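Local coordinates for protein polyketide Synthase III (PDB 4B0N) that probably transfers acyl groups as a type III polyketide synthase and takes part in phlorotannin monomer biosynthesis in a brown alga, at residues T278-T283 against S296-Q301; W273-T278 against P402-E407; Y302-I307 against I338-N343. One frame throughout, in Å; residues are numbered along the deposited sequence.

Interaction 2 (273-278 with 402-407) is a buried strand pairing at the dimer interface, and its chemistry is mostly backbone hydrogen bonding. Interaction 1 (278-283 with 296-301) is only partly buried: two weak hydrogen bonds from S296 and an I282-L299 touch, I282 also meeting the bound arachidonic acid. T278 belongs to both; it ends the turn of interaction 2 and starts that of interaction 1. Interactions 1 and 2 both touch the second subunit. Interaction 3 (302-307 with 338-343) packs two helices with no hydrogen bond between them and touches no other chain. It shares helix 299-316 with interaction 1, and Y302 of that helix leans on T278.

Interaction 1 (T278-T283 against S296-Q301); sequences TEDGIT and SKFLPQ
S296 meets the turn at D280 and G281 with two weak hydrogen bonds. Its OG donates to D280 OD2 at 3.4 Å, and its backbone N points at G281 O, also at 3.4 Å, with an N-H...O angle of 155°. D280 turns its carboxylate to this side because CG sits between its backbone N and carbonyl carbon (chi1 58°). The same oxygen, OD2, lies in the plane of the F298 ring, at its edge, 3.8 Å from CD2. L299 CD1 comes within 3.4 Å of G281 O and lies 3.6 Å from I282 CG1, the one apolar side-chain touch of the contact.

In the next shell, S296 OG also accepts a weak capping bond from F298 N at 3.3 Å, so a single hydroxyl links the turn S296-L299, which leads into helix 299-316, to the carboxylate. The other carboxylate oxygen, D280 OD1, has a weak bond from Y302 OH, further along that helix. I282 lines the arachidonic acid pocket, and E279 forms a salt bridge with K176 of the second subunit.

The segments meet at the open end of the hairpin of strands 282-287 and 290-295, the first running into strand 282-287. They are drawn together by a few modest contacts, two of them weak hydrogen bonds from S296; beside these L299 packs against I282, which itself lines the fatty-acid pocket.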
# COMPACT_ATOMS: atom_id res chain seq x y z
N THR A 278 -15.78 16.86 -0.98
CA THR A 278 -14.45 17.33 -1.37
C THR A 278 -13.75 16.31 -2.27
O THR A 278 -12.52 16.20 -2.29
CB THR A 278 -13.57 17.64 -0.13
OG1 THR A 278 -13.51 16.48 0.71
CG2 THR A 278 -14.14 18.80 0.67
N GLU A 279 -14.56 15.57 -3.03
CA GLU A 279 -14.11 14.45 -3.85
C GLU A 279 -13.15 14.88 -4.96
O GLU A 279 -12.24 14.12 -5.33
CB GLU A 279 -15.32 13.73 -4.46
CG GLU A 279 -16.26 13.07 -3.46
CD GLU A 279 -17.36 14.00 -2.97
OE1 GLU A 279 -17.39 15.18 -3.36
OE2 GLU A 279 -18.21 13.53 -2.18
N ASP A 280 -13.36 16.08 -5.49
CA ASP A 280 -12.56 16.61 -6.59
C ASP A 280 -11.25 17.26 -6.11
O ASP A 280 -10.37 17.55 -6.92
CB ASP A 280 -13.38 17.61 -7.41
CG ASP A 280 -13.90 18.77 -6.57
OD1 ASP A 280 -14.67 18.53 -5.61
OD2 ASP A 280 -13.55 19.93 -6.88
N GLY A 281 -11.14 17.47 -4.79
CA GLY A 281 -9.97 18.12 -4.19
C GLY A 281 -8.63 17.60 -4.67
O GLY A 281 -7.82 18.36 -5.20
N ILE A 282 -8.41 16.30 -4.48
CA ILE A 282 -7.19 15.63 -4.94
C ILE A 282 -7.56 14.34 -5.68
O ILE A 282 -8.04 13.38 -5.07
CB ILE A 282 -6.23 15.29 -3.77
CG1 ILE A 282 -5.94 16.54 -2.92
CG2 ILE A 282 -4.93 14.69 -4.30
CD1 ILE A 282 -5.36 16.25 -1.55
N THR A 283 -7.37 14.33 -7.00
CA THR A 283 -7.60 13.13 -7.81
C THR A 283 -6.30 12.68 -8.47
O THR A 283 -5.58 13.49 -9.05
CB THR A 283 -8.71 13.33 -8.87
OG1 THR A 283 -8.27 14.27 -9.86
CG2 THR A 283 -10.01 13.84 -8.24
N SER A 296 -7.99 20.65 -7.76
CA SER A 296 -8.92 21.74 -8.07
C SER A 296 -8.50 23.03 -7.38
O SER A 296 -7.77 23.00 -6.38
CB SER A 296 -10.36 21.36 -7.69
OG SER A 296 -10.57 21.48 -6.30
N LYS A 297 -8.95 24.15 -7.93
CA LYS A 297 -8.68 25.47 -7.37
C LYS A 297 -9.33 25.62 -6.00
O LYS A 297 -8.96 26.51 -5.23
CB LYS A 297 -9.21 26.56 -8.31
CG LYS A 297 -9.03 26.29 -9.79
CD LYS A 297 -9.92 27.20 -10.62
CE LYS A 297 -10.14 26.63 -12.01
NZ LYS A 297 -11.10 27.43 -12.82
N PHE A 298 -10.29 24.75 -5.72
CA PHE A 298 -11.10 24.82 -4.50
C PHE A 298 -10.48 24.07 -3.32
O PHE A 298 -10.98 24.15 -2.19
CB PHE A 298 -12.52 24.32 -4.76
CG PHE A 298 -13.07 24.73 -6.10
CD1 PHE A 298 -13.21 26.07 -6.43
CD2 PHE A 298 -13.46 23.77 -7.03
CE1 PHE A 298 -13.71 26.45 -7.67
CE2 PHE A 298 -13.97 24.14 -8.26
CZ PHE A 298 -14.09 25.49 -8.58
N LEU A 299 -9.39 23.35 -3.58
CA LEU A 299 -8.68 22.59 -2.54
C LEU A 299 -8.29 23.46 -1.34
O LEU A 299 -8.55 23.07 -0.20
CB LEU A 299 -7.44 21.89 -3.13
CG LEU A 299 -6.97 20.53 -2.60
CD1 LEU A 299 -5.67 20.15 -3.30
CD2 LEU A 299 -6.77 20.48 -1.09
N PRO A 300 -7.68 24.64 -1.58
CA PRO A 300 -7.37 25.53 -0.46
C PRO A 300 -8.61 25.92 0.35
O PRO A 300 -8.53 25.97 1.58
CB PRO A 300 -6.76 26.76 -1.14
CG PRO A 300 -6.15 26.22 -2.38
CD PRO A 300 -7.10 25.16 -2.84
N GLN A 301 -9.72 26.18 -0.33
CA GLN A 301 -10.98 26.52 0.34
C GLN A 301 -11.52 25.37 1.20
O GLN A 301 -12.04 25.60 2.29
CB GLN A 301 -12.05 26.96 -0.67
CG GLN A 301 -11.82 28.33 -1.30
CD GLN A 301 -10.98 28.28 -2.57
OE1 GLN A 301 -9.90 27.70 -2.60
NE2 GLN A 301 -11.49 28.90 -3.63

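Interaction 2 (W273-T278 against P402-E407); sequences WLMEGT and PGVGAE
W273 and A406 form an antiparallel hydrogen-bonded pair: A406 N gives to W273 O at 2.8 Å, and W273 N gives to A406 O at 3.1 Å. G405 CA adds a CA-H...O contact to W273 O, opposite L274 in the next, non-hydrogen-bonded pair. Beyond it M275 N donates to V404 O at 2.9 Å.

T278 adds a side-chain link. Its OG1 accepts from V404 N at 2.8 Å and donates to M275 O at 2.7 Å, approaching that carbonyl from above its plane and so tying the M275-T278 turn across. The peptide before V404 is cis. M275 CG, beside its own backbone N (chi1 -55°), starts an extended chain that runs alongside V404 and brings CE to 3.9 Å from A406 CB; on the other face L274 CD2 rests on G403. P402 O receives a bond from R186 of the second subunit, and L274 is also bonded to that chain.

G403 closes the sequence SFSPG, which probably corresponds to the GFGPG loop of chalcone synthases. The backbone N and O of W273, A406, M275 and V404 are all paired in this buried contact, and one hydroxyl fixes both the turn and the cis-peptide loop.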
# COMPACT_ATOMS: atom_id res chain seq x y z
N TRP A 273 -9.98 12.31 9.34
CA TRP A 273 -11.31 12.81 9.02
C TRP A 273 -11.47 13.06 7.55
O TRP A 273 -10.73 13.84 6.96
CB TRP A 273 -11.64 14.08 9.80
CG TRP A 273 -13.10 14.45 9.70
CD1 TRP A 273 -13.68 15.42 8.90
CD2 TRP A 273 -14.22 13.82 10.42
NE1 TRP A 273 -15.05 15.44 9.07
CE2 TRP A 273 -15.43 14.51 9.97
CE3 TRP A 273 -14.33 12.80 11.37
CZ2 TRP A 273 -16.69 14.18 10.46
CZ3 TRP A 273 -15.60 12.48 11.85
CH2 TRP A 273 -16.75 13.15 11.40
N LEU A 274 -12.46 12.40 6.96
CA LEU A 274 -12.82 12.61 5.56
C LEU A 274 -13.86 13.74 5.45
O LEU A 274 -14.89 13.72 6.13
CB LEU A 274 -13.39 11.32 4.95
CG LEU A 274 -13.07 10.94 3.50
CD1 LEU A 274 -13.76 9.63 3.15
CD2 LEU A 274 -13.48 12.01 2.50
N MET A 275 -13.57 14.71 4.60
CA MET A 275 -14.44 15.88 4.42
C MET A 275 -15.52 15.61 3.38
O MET A 275 -15.23 15.11 2.29
CB MET A 275 -13.61 17.11 4.03
CG MET A 275 -12.49 17.44 5.00
SD MET A 275 -11.16 18.38 4.23
CE MET A 275 -9.98 18.45 5.58
N GLU A 276 -16.76 15.95 3.73
CA GLU A 276 -17.91 15.76 2.84
C GLU A 276 -17.84 16.70 1.64
O GLU A 276 -17.51 17.88 1.78
CB GLU A 276 -19.22 15.98 3.60
CG GLU A 276 -19.50 14.93 4.67
CD GLU A 276 -20.57 15.36 5.66
OE1 GLU A 276 -21.69 15.70 5.22
OE2 GLU A 276 -20.30 15.35 6.89
N GLY A 277 -18.15 16.16 0.46
CA GLY A 277 -18.20 16.93 -0.78
C GLY A 277 -16.89 17.57 -1.21
O GLY A 277 -16.88 18.68 -1.74
N THR A 278 -15.78 16.86 -0.98
CA THR A 278 -14.45 17.33 -1.37
C THR A 278 -13.75 16.31 -2.27
O THR A 278 -12.52 16.20 -2.29
CB THR A 278 -13.57 17.64 -0.13
OG1 THR A 278 -13.51 16.48 0.71
CG2 THR A 278 -14.14 18.80 0.67
N PRO A 402 -6.15 12.21 -0.62
CA PRO A 402 -7.29 12.16 -1.54
C PRO A 402 -8.57 11.75 -0.82
O PRO A 402 -8.59 10.73 -0.12
CB PRO A 402 -6.88 11.10 -2.58
CG PRO A 402 -5.56 10.55 -2.13
CD PRO A 402 -4.96 11.57 -1.21
N GLY A 403 -9.62 12.55 -0.97
CA GLY A 403 -10.85 12.37 -0.22
C GLY A 403 -11.82 13.53 -0.35
O GLY A 403 -12.93 13.34 -0.86
N VAL A 404 -11.44 14.73 0.10
CA VAL A 404 -10.17 14.98 0.77
C VAL A 404 -10.24 14.62 2.25
O VAL A 404 -11.16 15.03 2.97
CB VAL A 404 -9.69 16.45 0.59
CG1 VAL A 404 -8.51 16.77 1.50
CG2 VAL A 404 -9.32 16.71 -0.86
N GLY A 405 -9.26 13.84 2.70
CA GLY A 405 -9.14 13.50 4.11
C GLY A 405 -8.04 14.30 4.78
O GLY A 405 -7.08 14.71 4.14
N ALA A 406 -8.20 14.51 6.08
CA ALA A 406 -7.15 15.11 6.90
C ALA A 406 -6.50 14.02 7.75
O ALA A 406 -7.19 13.23 8.40
CB ALA A 406 -7.71 16.22 7.76
N GLU A 407 -5.17 13.98 7.73
CA GLU A 407 -4.41 12.95 8.43
C GLU A 407 -3.38 13.59 9.35
O GLU A 407 -2.52 14.34 8.89
CB GLU A 407 -3.69 12.05 7.41
CG GLU A 407 -4.32 10.68 7.22
CD GLU A 407 -5.67 10.71 6.53
OE1 GLU A 407 -5.83 11.50 5.57
OE2 GLU A 407 -6.56 9.94 6.94

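Interaction 3 (Y302-I307 against I338-N343); sequences YIAKNI and IEEAQN
A304 CB points toward the other helix and meets E340; their CA atoms, 4.9 Å apart, are the nearest pair across the segments. The methyl group is 3.8 Å from E340 CB and 3.7 Å from E340 O, and the carboxylate reaches round beside it, E340 OE2 3.9 Å from A304 CB. That placement comes from the bend in the glutamate: CG lies beside its backbone N, and the chain folds at chi2 (-74°) instead of stretching away from the helix. A second group holds the fold in place. N343 ND2 donates to E340 OE1 at 2.7 Å, almost straight at 168°, with the oxygen in the plane of the amide.

Next to A304 two isoleucines face the same helix with their branch methyls. I303 CG2 is 4.2 Å from A341 N, and I307 CG2 is 4.3 Å from E340 O, so within 338-343 both lie against backbone. Elsewhere on helix 335-345 they touch side chains, I303 on I337 and I307 on L345. I303 also touches F400, and I307 touches F398 and F400, of strand 394-401.

The segment axes approach to 8.0 Å and cross at -28°, an approach consistent with the small side chain of A304. Van der Waals contact alone joins these segments, and the hydrogen bonds stay within each helix; in 335-345, N343 holds the E340 carboxylate beside the A304 methyl.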
# COMPACT_ATOMS: atom_id res chain seq x y z
N TYR A 302 -11.37 24.14 0.71
CA TYR A 302 -11.76 22.94 1.46
C TYR A 302 -11.01 22.84 2.78
O TYR A 302 -11.59 22.46 3.81
CB TYR A 302 -11.50 21.67 0.65
CG TYR A 302 -12.26 21.53 -0.66
CD1 TYR A 302 -13.48 22.17 -0.86
CD2 TYR A 302 -11.77 20.71 -1.68
CE1 TYR A 302 -14.18 22.02 -2.05
CE2 TYR A 302 -12.46 20.55 -2.87
CZ TYR A 302 -13.66 21.21 -3.05
OH TYR A 302 -14.35 21.06 -4.24
N ILE A 303 -9.72 23.19 2.75
CA ILE A 303 -8.86 23.13 3.93
C ILE A 303 -9.31 24.14 4.98
O ILE A 303 -9.63 23.76 6.10
CB ILE A 303 -7.36 23.33 3.56
CG1 ILE A 303 -6.89 22.19 2.65
CG2 ILE A 303 -6.50 23.41 4.81
CD1 ILE A 303 -5.62 22.50 1.88
N ALA A 304 -9.37 25.42 4.60
CA ALA A 304 -9.79 26.49 5.51
C ALA A 304 -11.20 26.27 6.06
O ALA A 304 -11.52 26.72 7.16
CB ALA A 304 -9.69 27.84 4.82
N LYS A 305 -12.03 25.58 5.28
CA LYS A 305 -13.41 25.31 5.66
C LYS A 305 -13.53 24.15 6.65
O LYS A 305 -14.48 24.09 7.42
CB LYS A 305 -14.27 25.03 4.42
CG LYS A 305 -15.77 25.09 4.65
CD LYS A 305 -16.54 25.09 3.34
CE LYS A 305 -18.02 25.35 3.57
NZ LYS A 305 -18.71 24.21 4.24
N ASN A 306 -12.55 23.25 6.63
CA ASN A 306 -12.63 22.01 7.41
C ASN A 306 -11.50 21.74 8.41
O ASN A 306 -11.64 20.87 9.28
CB ASN A 306 -12.78 20.81 6.48
CG ASN A 306 -14.14 20.75 5.82
OD1 ASN A 306 -15.17 20.73 6.49
ND2 ASN A 306 -14.15 20.70 4.50
N ILE A 307 -10.39 22.47 8.29
CA ILE A 307 -9.20 22.23 9.12
C ILE A 307 -9.43 22.48 10.61
O ILE A 307 -8.79 21.85 11.46
CB ILE A 307 -7.94 22.98 8.59
CG1 ILE A 307 -6.65 22.45 9.24
CG2 ILE A 307 -8.06 24.49 8.78
CD1 ILE A 307 -6.33 21.01 8.92
N ILE A 338 -0.56 26.16 2.66
CA ILE A 338 -0.11 26.61 3.98
C ILE A 338 -0.94 27.80 4.47
O ILE A 338 -1.33 27.84 5.64
CB ILE A 338 1.39 26.98 3.98
CG1 ILE A 338 2.23 25.81 3.44
CG2 ILE A 338 1.85 27.36 5.38
CD1 ILE A 338 3.65 26.17 3.08
N GLU A 339 -1.21 28.75 3.57
CA GLU A 339 -1.93 29.98 3.90
C GLU A 339 -3.33 29.75 4.49
O GLU A 339 -3.73 30.42 5.44
CB GLU A 339 -2.04 30.89 2.67
CG GLU A 339 -0.77 31.66 2.34
CD GLU A 339 -0.89 32.44 1.04
OE1 GLU A 339 -1.83 32.19 0.26
OE2 GLU A 339 -0.02 33.31 0.80
N GLU A 340 -4.06 28.79 3.92
CA GLU A 340 -5.41 28.48 4.36
C GLU A 340 -5.42 27.65 5.65
O GLU A 340 -6.39 27.68 6.41
CB GLU A 340 -6.21 27.80 3.25
CG GLU A 340 -6.45 28.67 2.03
CD GLU A 340 -7.50 29.76 2.25
OE1 GLU A 340 -7.27 30.68 3.06
OE2 GLU A 340 -8.55 29.70 1.58
N ALA A 341 -4.34 26.91 5.88
CA ALA A 341 -4.12 26.24 7.16
C ALA A 341 -3.88 27.28 8.25
O ALA A 341 -4.34 27.12 9.38
CB ALA A 341 -2.94 25.29 7.06
N GLN A 342 -3.16 28.35 7.89
CA GLN A 342 -2.94 29.48 8.78
C GLN A 342 -4.23 30.25 9.05
O GLN A 342 -4.48 30.68 10.17
CB GLN A 342 -1.90 30.44 8.19
CG GLN A 342 -0.48 29.92 8.19
CD GLN A 342 0.50 30.89 7.54
OE1 GLN A 342 0.21 32.07 7.38
NE2 GLN A 342 1.66 30.38 7.16
N ASN A 343 -5.04 30.42 8.01
CA ASN A 343 -6.29 31.15 8.10
C ASN A 343 -7.34 30.42 8.93
O ASN A 343 -7.97 31.02 9.81
CB ASN A 343 -6.84 31.46 6.71
CG ASN A 343 -6.07 32.57 6.01
OD1 ASN A 343 -5.51 33.45 6.65
ND2 ASN A 343 -6.05 32.52 4.68